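PDB 4CZW: PAN2-PAN3 deadenylation complex catalytic subunit pan2 from Neurospora crassa, which acts as catalytic subunit of the PAN deadenylase, a poly(A)-specific exoribonuclease thought to shorten mRNA tails, and carries a USP-like domain predicted to be inactive. Local coordinates for residues P39-N44 / Y49-L54; V56-P61 / Y87-L92; L63-L68 / R400-W405. One frame throughout, in Å; residues are numbered along the deposited sequence.

Interaction 1 (P39-N44 / Y49-L54)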
loop_
_atom_site.group_PDB
_atom_site.type_symbol
_atom_site.label_atom_id
_atom_site.label_comp_id
_atom_site.label_asym_id
_atom_site.label_seq_id
_atom_site.Cartn_x
_atom_site.Cartn_y
_atom_site.Cartn_z
ATOM N N PRO A 39 6.946 6.617 7.866
ATOM C CA PRO A 39 7.871 6.150 6.830
ATOM C C PRO A 39 7.456 6.575 5.426
ATOM O O PRO A 39 6.267 6.737 5.152
ATOM C CB PRO A 39 7.812 4.626 6.972
ATOM C CG PRO A 39 6.468 4.360 7.553
ATOM C CD PRO A 39 6.203 5.505 8.485
ATOM N N GLY A 40 8.439 6.755 4.551
ATOM C CA GLY A 40 8.177 7.075 3.160
ATOM C C GLY A 40 8.367 5.853 2.283
ATOM O O GLY A 40 8.666 4.768 2.782
ATOM N N LEU A 41 8.196 6.025 0.977
ATOM C CA LEU A 41 8.336 4.915 0.041
ATOM C C LEU A 41 9.493 5.142 -0.927
ATOM O O LEU A 41 9.663 6.236 -1.461
ATOM C CB LEU A 41 7.032 4.704 -0.733
ATOM C CG LEU A 41 5.833 4.238 0.096
ATOM C CD1 LEU A 41 4.562 4.248 -0.736
ATOM C CD2 LEU A 41 6.086 2.851 0.668
ATOM N N GLU A 42 10.284 4.097 -1.146
ATOM C CA GLU A 42 11.451 4.179 -2.018
ATOM C C GLU A 42 11.033 4.278 -3.486
ATOM O O GLU A 42 10.002 3.733 -3.881
ATOM C CB GLU A 42 12.361 2.970 -1.790
ATOM C CG GLU A 42 12.811 2.825 -0.344
ATOM C CD GLU A 42 13.546 1.527 -0.075
ATOM O OE1 GLU A 42 13.825 0.787 -1.041
ATOM O OE2 GLU A 42 13.842 1.247 1.106
ATOM N N ASN A 43 11.837 4.973 -4.287
ATOM C CA ASN A 43 11.445 5.325 -5.650
ATOM C C ASN A 43 12.288 4.694 -6.756
ATOM O O ASN A 43 12.329 5.208 -7.875
ATOM C CB ASN A 43 11.478 6.847 -5.817
ATOM C CG ASN A 43 12.825 7.446 -5.452
ATOM O OD1 ASN A 43 13.779 6.729 -5.154
ATOM N ND2 ASN A 43 12.908 8.771 -5.477
ATOM N N ASN A 44 12.959 3.589 -6.452
ATOM C CA ASN A 44 13.794 2.922 -7.443
ATOM C C ASN A 44 13.099 1.710 -8.040
ATOM O O ASN A 44 13.739 0.725 -8.406
ATOM C CB ASN A 44 15.120 2.506 -6.821
ATOM C CG ASN A 44 14.941 1.604 -5.616
ATOM O OD1 ASN A 44 13.993 1.756 -4.846
ATOM N ND2 ASN A 44 15.853 0.654 -5.450
ATOM N N TYR A 49 5.625 5.908 -9.290
ATOM C CA TYR A 49 4.811 7.118 -9.269
ATOM C C TYR A 49 3.633 6.934 -8.319
ATOM O O TYR A 49 3.037 7.902 -7.851
ATOM C CB TYR A 49 4.308 7.461 -10.675
ATOM C CG TYR A 49 3.254 6.507 -11.206
ATOM C CD1 TYR A 49 3.612 5.373 -11.923
ATOM C CD2 TYR A 49 1.901 6.747 -10.994
ATOM C CE1 TYR A 49 2.653 4.500 -12.408
ATOM C CE2 TYR A 49 0.937 5.880 -11.472
ATOM C CZ TYR A 49 1.316 4.761 -12.179
ATOM O OH TYR A 49 0.356 3.900 -12.657
ATOM N N ALA A 50 3.311 5.674 -8.047
ATOM C CA ALA A 50 2.172 5.307 -7.216
ATOM C C ALA A 50 2.360 5.681 -5.749
ATOM O O ALA A 50 1.393 5.717 -4.989
ATOM C CB ALA A 50 1.907 3.816 -7.336
ATOM N N ASN A 51 3.604 5.953 -5.362
ATOM C CA ASN A 51 3.950 6.223 -3.968
ATOM C C ASN A 51 3.091 7.303 -3.319
ATOM O O ASN A 51 2.569 7.108 -2.222
ATOM C CB ASN A 51 5.425 6.617 -3.857
ATOM C CG ASN A 51 6.360 5.444 -4.078
ATOM O OD1 ASN A 51 5.966 4.286 -3.938
ATOM N ND2 ASN A 51 7.609 5.740 -4.414
ATOM N N SER A 52 2.946 8.434 -4.002
ATOM C CA SER A 52 2.162 9.548 -3.480
ATOM C C SER A 52 0.707 9.152 -3.267
ATOM O O SER A 52 0.090 9.529 -2.271
ATOM C CB SER A 52 2.241 10.748 -4.424
ATOM O OG SER A 52 3.586 11.117 -4.663
ATOM N N LEU A 53 0.165 8.386 -4.209
ATOM C CA LEU A 53 -1.216 7.928 -4.125
ATOM C C LEU A 53 -1.395 6.931 -2.986
ATOM O O LEU A 53 -2.383 6.984 -2.255
ATOM C CB LEU A 53 -1.654 7.298 -5.449
ATOM C CG LEU A 53 -3.057 6.688 -5.462
ATOM C CD1 LEU A 53 -4.105 7.739 -5.133
ATOM C CD2 LEU A 53 -3.351 6.040 -6.803
ATOM N N LEU A 54 -0.432 6.027 -2.842
ATOM C CA LEU A 54 -0.473 5.020 -1.787
ATOM C C LEU A 54 -0.450 5.663 -0.404
ATOM O O LEU A 54 -1.123 5.200 0.515
ATOM C CB LEU A 54 0.698 4.044 -1.935
ATOM C CG LEU A 54 0.685 3.143 -3.172
ATOM C CD1 LEU A 54 1.950 2.304 -3.242
ATOM C CD2 LEU A 54 -0.550 2.255 -3.177
#
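The amide nitrogen ND2 of N51 is held by two acceptors, the backbone carbonyl of E42 across the contact and the carboxylate of D366. The bond from N51 ND2 to E42 O measures 3.2 Å, with an N-H...O angle of 151°; the donor stands above the carbonyl plane, and the acceptor is tilted 20° from the amide plane. With CG beside the backbone N (chi1 -72°), the N51 amide reaches from helix 51-58 to the strand 40-41 and the residues after it. The carbonyl end of the same amide lies against L41, where N51 OD1 is 3.4 Å from L41 CB. L41 continues the contact along the helix, its CD1 lying 4.1 Å from CB of L54, so one leucine bears on two successive turns. N43 adds little to this interface; its own amide is bonded to C16 and D366, so D366 serves both asparagines. The two segments carry the two ends of a sequence that resembles the cysteine box of ubiquitin-specific proteases, with S48, between them, probably at the position of the nucleophilic cysteine, consistent with a pseudo-protease that keeps the USP fold without its catalytic triad.

Interaction 2 (V56-P61 / Y87-L92); sequences VMHYTP and YVFDML
The imidazole of H58 lies between residues of helix 81-94, with L92 over one of its faces and the side chain of F89 alongside. L92 CB sits 3.6 Å from the centroid of the H58 ring, 17° off the normal, and its CD1 approaches the root of the same ring at CG. F89 meets H58 differently: the two side chains run past one another, pointing opposite ways, their ring planes inclined at 50° with centroids 5.5 Å apart, an oblique pairing in which CB of F89 lies in plane at the edge of the imidazole. In return the phenyl ring is covered by the backbone of its partner, since H58 CA stands 4.0 Å from the F89 centroid over the face, a CH-pi contact. Having CG opposite the backbone N (chi1 172°) sends the imidazole toward helix 81-94, where H58 NE2 comes 3.2 Å from F89 O. Next in sequence, Y59 turns its ring so that ND1 of H58 stands over its centre. M57, a selenomethionine, extends the apolar surface, its CB lying 3.9 Å from F89 CZ. Behind the contact, helix 51-58 ends in a turn into helix 61-71, and T60 OG1 donates to V56 O at 2.7 Å, tying that turn back to the helix. R64 and A67 of helix 61-71 pack against F89 at CD2, so the phenyl ring fills the junction of three helices. All the touching residues are buried. Such packing of N-terminal helices is characteristic of the thumb of the USP fold, to which this cluster probably corresponds, here retained in a pseudo-protease domain that probably serves as a structural scaffold.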
loop_
_atom_site.group_PDB
_atom_site.type_symbol
_atom_site.label_atom_id
_atom_site.label_comp_id
_atom_site.label_asym_id
_atom_site.label_seq_id
_atom_site.Cartn_x
_atom_site.Cartn_y
_atom_site.Cartn_z
ATOM N N VAL A 56 -1.486 8.827 0.379
ATOM C CA VAL A 56 -2.749 9.530 0.571
ATOM C C VAL A 56 -3.875 8.562 0.933
ATOM O O VAL A 56 -4.685 8.840 1.817
ATOM C CB VAL A 56 -3.138 10.328 -0.690
ATOM C CG1 VAL A 56 -4.516 10.931 -0.535
ATOM C CG2 VAL A 56 -2.114 11.417 -0.965
HETATM N N MSE A 57 -3.910 7.419 0.256
HETATM C CA MSE A 57 -4.917 6.399 0.528
HETATM C C MSE A 57 -4.724 5.765 1.903
HETATM O O MSE A 57 -5.696 5.433 2.582
HETATM C CB MSE A 57 -4.887 5.313 -0.549
HETATM C CG MSE A 57 -5.327 5.779 -1.926
HETATM SE SE MSE A 57 -5.296 4.332 -3.231
HETATM C CE MSE A 57 -6.603 3.152 -2.398
ATOM N N HIS A 58 -3.468 5.600 2.307
ATOM C CA HIS A 58 -3.143 4.948 3.574
ATOM C C HIS A 58 -3.645 5.738 4.777
ATOM O O HIS A 58 -4.098 5.159 5.764
ATOM C CB HIS A 58 -1.633 4.736 3.696
ATOM C CG HIS A 58 -1.202 4.249 5.045
ATOM N ND1 HIS A 58 -0.559 5.056 5.957
ATOM C CD2 HIS A 58 -1.336 3.040 5.642
ATOM C CE1 HIS A 58 -0.307 4.365 7.055
ATOM N NE2 HIS A 58 -0.769 3.138 6.889
ATOM N N TYR A 59 -3.558 7.061 4.693
ATOM C CA TYR A 59 -4.003 7.916 5.785
ATOM C C TYR A 59 -5.458 8.327 5.598
ATOM O O TYR A 59 -5.930 9.288 6.206
ATOM C CB TYR A 59 -3.099 9.143 5.905
ATOM C CG TYR A 59 -1.697 8.797 6.355
ATOM C CD1 TYR A 59 -1.408 8.610 7.701
ATOM C CD2 TYR A 59 -0.669 8.642 5.437
ATOM C CE1 TYR A 59 -0.131 8.286 8.119
ATOM C CE2 TYR A 59 0.612 8.319 5.845
ATOM C CZ TYR A 59 0.875 8.142 7.187
ATOM O OH TYR A 59 2.147 7.821 7.599
ATOM N N THR A 60 -6.156 7.588 4.743
ATOM C CA THR A 60 -7.601 7.700 4.616
ATOM C C THR A 60 -8.229 6.513 5.338
ATOM O O THR A 60 -8.311 5.422 4.776
ATOM C CB THR A 60 -8.054 7.725 3.144
ATOM O OG1 THR A 60 -7.321 8.728 2.430
ATOM C CG2 THR A 60 -9.544 8.021 3.046
ATOM N N PRO A 61 -8.661 6.728 6.593
ATOM C CA PRO A 61 -9.144 5.697 7.522
ATOM C C PRO A 61 -10.090 4.674 6.896
ATOM O O PRO A 61 -9.954 3.479 7.158
ATOM C CB PRO A 61 -9.871 6.516 8.590
ATOM C CG PRO A 61 -9.132 7.803 8.617
ATOM C CD PRO A 61 -8.734 8.074 7.190
ATOM N N TYR A 87 -1.244 -5.066 2.470
ATOM C CA TYR A 87 0.142 -5.351 2.826
ATOM C C TYR A 87 0.948 -4.063 2.950
ATOM O O TYR A 87 1.697 -3.878 3.910
ATOM C CB TYR A 87 0.790 -6.273 1.789
ATOM C CG TYR A 87 0.077 -7.594 1.593
ATOM C CD1 TYR A 87 -0.677 -8.160 2.613
ATOM C CD2 TYR A 87 0.161 -8.274 0.385
ATOM C CE1 TYR A 87 -1.330 -9.367 2.434
ATOM C CE2 TYR A 87 -0.487 -9.480 0.199
ATOM C CZ TYR A 87 -1.231 -10.021 1.225
ATOM O OH TYR A 87 -1.877 -11.223 1.039
ATOM N N VAL A 88 0.788 -3.176 1.973
ATOM C CA VAL A 88 1.495 -1.900 1.965
ATOM C C VAL A 88 1.050 -1.018 3.126
ATOM O O VAL A 88 1.876 -0.405 3.803
ATOM C CB VAL A 88 1.281 -1.146 0.637
ATOM C CG1 VAL A 88 1.953 0.218 0.682
ATOM C CG2 VAL A 88 1.815 -1.965 -0.527
ATOM N N PHE A 89 -0.258 -0.966 3.358
ATOM C CA PHE A 89 -0.810 -0.189 4.463
ATOM C C PHE A 89 -0.315 -0.722 5.800
ATOM O O PHE A 89 -0.051 0.044 6.728
ATOM C CB PHE A 89 -2.340 -0.208 4.430
ATOM C CG PHE A 89 -2.935 0.553 3.277
ATOM C CD1 PHE A 89 -2.157 1.408 2.514
ATOM C CD2 PHE A 89 -4.276 0.415 2.964
ATOM C CE1 PHE A 89 -2.705 2.107 1.456
ATOM C CE2 PHE A 89 -4.831 1.113 1.908
ATOM C CZ PHE A 89 -4.045 1.961 1.154
ATOM N N ASP A 90 -0.192 -2.042 5.887
ATOM C CA ASP A 90 0.281 -2.693 7.100
ATOM C C ASP A 90 1.740 -2.339 7.366
ATOM O O ASP A 90 2.140 -2.135 8.510
ATOM C CB ASP A 90 0.112 -4.210 6.993
ATOM C CG ASP A 90 0.198 -4.902 8.336
ATOM O OD1 ASP A 90 -0.106 -4.253 9.359
ATOM O OD2 ASP A 90 0.561 -6.097 8.366
HETATM N N MSE A 91 2.530 -2.260 6.300
HETATM C CA MSE A 91 3.939 -1.910 6.423
HETATM C C MSE A 91 4.115 -0.462 6.869
HETATM O O MSE A 91 5.028 -0.147 7.629
HETATM C CB MSE A 91 4.671 -2.141 5.099
HETATM C CG MSE A 91 4.809 -3.602 4.714
HETATM SE SE MSE A 91 5.975 -3.869 3.175
HETATM C CE MSE A 91 4.980 -2.861 1.838
ATOM N N LEU A 92 3.235 0.412 6.392
ATOM C CA LEU A 92 3.318 1.832 6.715
ATOM C C LEU A 92 2.896 2.119 8.153
ATOM O O LEU A 92 3.246 3.158 8.712
ATOM C CB LEU A 92 2.462 2.648 5.745
ATOM C CG LEU A 92 2.926 2.652 4.288
ATOM C CD1 LEU A 92 1.990 3.481 3.422
ATOM C CD2 LEU A 92 4.353 3.166 4.184
#

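Interaction 3 (L63-L68 / R400-W405); sequences LRNMAL and RFNMDW
L68 sets its CB over one face of the W405 indole, and this pair forms the apolar centre of the contact. L68 CB is 3.8 Å from the centroid of the five-membered ring and only 6° off its normal, while L68 CD1 rests 3.7 Å from CE2, where the two rings fuse. The root of the tryptophan is engaged as well: its CB lies 3.5 Å from L68 O. With CG set between the backbone N and the carbonyl carbon (chi1 67°), the indole folds back toward helix 61-71, and the carbonyl oxygen of N402 meets its edge in plane. Replacing W405 by an alanine would remove the indole, which would probably leave L68 without the flat surface it packs on and open a gap between helix 61-71 and segment 400-405. Beside this pair, N65 OD1 touches N402 CB at 3.4 Å with the two amides nearly perpendicular. One water joins the segments here, donating to N65 OD1 (3.0 Å) and accepting from N402 N (2.8 Å). N65 OD1 also accepts from Q69 one turn on. In the next shell, N402 OD1 accepts from D404 N at 3.2 Å, an Asx turn that shapes the approach to helix 404-407, and D404 in turn is bonded to S156. Q93 of helix 81-94 and A72 pack on W405 from elsewhere. Apolar face packing thus carries the contact, and with no direct hydrogen bond between the segments, a single water supplies the polar link across it.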
loop_
_atom_site.group_PDB
_atom_site.type_symbol
_atom_site.label_atom_id
_atom_site.label_comp_id
_atom_site.label_asym_id
_atom_site.label_seq_id
_atom_site.Cartn_x
_atom_site.Cartn_y
_atom_site.Cartn_z
ATOM N N LEU A 63 -10.286 3.868 3.747
ATOM C CA LEU A 63 -9.563 3.100 2.740
ATOM C C LEU A 63 -8.616 2.086 3.377
ATOM O O LEU A 63 -8.507 0.954 2.907
ATOM C CB LEU A 63 -8.781 4.028 1.808
ATOM C CG LEU A 63 -9.606 4.868 0.832
ATOM C CD1 LEU A 63 -8.698 5.677 -0.079
ATOM C CD2 LEU A 63 -10.531 3.977 0.020
ATOM N N ARG A 64 -7.934 2.495 4.444
ATOM C CA ARG A 64 -6.982 1.618 5.120
ATOM C C ARG A 64 -7.695 0.437 5.771
ATOM O O ARG A 64 -7.248 -0.704 5.664
ATOM C CB ARG A 64 -6.176 2.387 6.172
ATOM C CG ARG A 64 -5.013 1.585 6.744
ATOM C CD ARG A 64 -4.565 2.095 8.109
ATOM N NE ARG A 64 -3.870 3.377 8.044
ATOM C CZ ARG A 64 -3.344 3.992 9.100
ATOM N NH1 ARG A 64 -3.433 3.440 10.304
ATOM N NH2 ARG A 64 -2.727 5.157 8.956
ATOM N N ASN A 65 -8.806 0.719 6.446
ATOM C CA ASN A 65 -9.607 -0.327 7.068
ATOM C C ASN A 65 -10.154 -1.297 6.027
ATOM O O ASN A 65 -10.074 -2.513 6.196
ATOM C CB ASN A 65 -10.754 0.287 7.873
ATOM C CG ASN A 65 -11.635 -0.761 8.524
ATOM O OD1 ASN A 65 -11.308 -1.290 9.587
ATOM N ND2 ASN A 65 -12.762 -1.064 7.889
HETATM N N MSE A 66 -10.697 -0.740 4.948
HETATM C CA MSE A 66 -11.261 -1.519 3.852
HETATM C C MSE A 66 -10.292 -2.579 3.335
HETATM O O MSE A 66 -10.668 -3.735 3.139
HETATM C CB MSE A 66 -11.665 -0.584 2.711
HETATM C CG MSE A 66 -12.353 -1.260 1.542
HETATM SE SE MSE A 66 -12.675 -0.000 0.089
HETATM C CE MSE A 66 -13.458 1.450 1.124
ATOM N N ALA A 67 -9.043 -2.178 3.128
ATOM C CA ALA A 67 -8.024 -3.076 2.594
ATOM C C ALA A 67 -7.619 -4.140 3.610
ATOM O O ALA A 67 -7.429 -5.305 3.258
ATOM C CB ALA A 67 -6.806 -2.281 2.149
ATOM N N LEU A 68 -7.489 -3.734 4.869
ATOM C CA LEU A 68 -7.064 -4.644 5.927
ATOM C C LEU A 68 -8.123 -5.698 6.234
ATOM O O LEU A 68 -7.794 -6.852 6.508
ATOM C CB LEU A 68 -6.719 -3.861 7.195
ATOM C CG LEU A 68 -5.442 -3.022 7.132
ATOM C CD1 LEU A 68 -5.272 -2.205 8.401
ATOM C CD2 LEU A 68 -4.230 -3.911 6.900
ATOM N N ARG A 400 -11.208 7.052 13.280
ATOM C CA ARG A 400 -11.899 5.776 13.438
ATOM C C ARG A 400 -11.050 4.618 12.921
ATOM O O ARG A 400 -10.319 4.763 11.940
ATOM C CB ARG A 400 -13.244 5.803 12.710
ATOM C CG ARG A 400 -14.270 6.746 13.317
ATOM C CD ARG A 400 -14.767 6.233 14.659
ATOM N NE ARG A 400 -15.271 4.866 14.565
ATOM C CZ ARG A 400 -16.505 4.548 14.188
ATOM N NH1 ARG A 400 -17.369 5.500 13.865
ATOM N NH2 ARG A 400 -16.876 3.275 14.132
ATOM N N PHE A 401 -11.154 3.472 13.585
ATOM C CA PHE A 401 -10.428 2.276 13.172
ATOM C C PHE A 401 -11.088 1.020 13.735
ATOM O O PHE A 401 -11.891 1.094 14.665
ATOM C CB PHE A 401 -8.963 2.349 13.613
ATOM C CG PHE A 401 -8.773 2.300 15.103
ATOM C CD1 PHE A 401 -8.901 3.446 15.869
ATOM C CD2 PHE A 401 -8.454 1.109 15.735
ATOM C CE1 PHE A 401 -8.723 3.404 17.240
ATOM C CE2 PHE A 401 -8.274 1.060 17.104
ATOM C CZ PHE A 401 -8.409 2.209 17.857
ATOM N N ASN A 402 -10.744 -0.130 13.165
ATOM C CA ASN A 402 -11.285 -1.405 13.617
ATOM C C ASN A 402 -10.220 -2.498 13.569
ATOM O O ASN A 402 -9.587 -2.712 12.536
ATOM C CB ASN A 402 -12.497 -1.799 12.770
ATOM C CG ASN A 402 -13.139 -3.088 13.235
ATOM O OD1 ASN A 402 -12.882 -4.155 12.680
ATOM N ND2 ASN A 402 -13.981 -2.996 14.259
HETATM N N MSE A 403 -10.028 -3.186 14.691
HETATM C CA MSE A 403 -8.937 -4.149 14.820
HETATM C C MSE A 403 -9.396 -5.598 14.678
HETATM O O MSE A 403 -8.645 -6.523 14.989
HETATM C CB MSE A 403 -8.234 -3.967 16.167
HETATM C CG MSE A 403 -7.613 -2.594 16.371
HETATM SE SE MSE A 403 -6.235 -2.196 15.052
HETATM C CE MSE A 403 -5.092 -3.750 15.339
ATOM N N ASP A 404 -10.623 -5.795 14.206
ATOM C CA ASP A 404 -11.171 -7.142 14.074
ATOM C C ASP A 404 -10.463 -7.939 12.982
ATOM O O ASP A 404 -10.468 -9.171 13.004
ATOM C CB ASP A 404 -12.672 -7.088 13.788
ATOM C CG ASP A 404 -13.447 -6.372 14.877
ATOM O OD1 ASP A 404 -12.920 -6.250 16.004
ATOM O OD2 ASP A 404 -14.586 -5.934 14.608
ATOM N N TRP A 405 -9.858 -7.237 12.028
ATOM C CA TRP A 405 -9.104 -7.892 10.965
ATOM C C TRP A 405 -7.903 -8.624 11.551
ATOM O O TRP A 405 -7.486 -9.665 11.044
ATOM C CB TRP A 405 -8.648 -6.878 9.910
ATOM C CG TRP A 405 -7.637 -5.883 10.410
ATOM C CD1 TRP A 405 -7.893 -4.665 10.967
ATOM C CD2 TRP A 405 -6.209 -6.023 10.391
ATOM N NE1 TRP A 405 -6.715 -4.038 11.299
ATOM C CE2 TRP A 405 -5.669 -4.851 10.956
ATOM C CE3 TRP A 405 -5.339 -7.026 9.955
ATOM C CZ2 TRP A 405 -4.295 -4.653 11.095
ATOM C CZ3 TRP A 405 -3.975 -6.828 10.093
ATOM C CH2 TRP A 405 -3.467 -5.652 10.659
HETATM O O HOH W 1 -9.010 0.153 10.951
#

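In the fold
From the N terminus, interaction 1 comes first and closes a short loop, four residues long, between strand 40-41 and helix 51-58. Interaction 2 follows in series on the same helix and joins its end to helix 81-94, enclosing helix 61-71 in the intervening chain. Interaction 3 crosses it: 63-68 lies inside that loop, whereas its partner 400-405 arrives some 330 residues later. Interactions 1 and 2 touch where L41 meets L92, and interactions 2 and 3 where H58 O receives R64 NE. Interactions 1 and 3 stay apart, about 7 Å between nearest atoms. Together they join three successive helices to strand 40-41 and to the chain after strand 385-394.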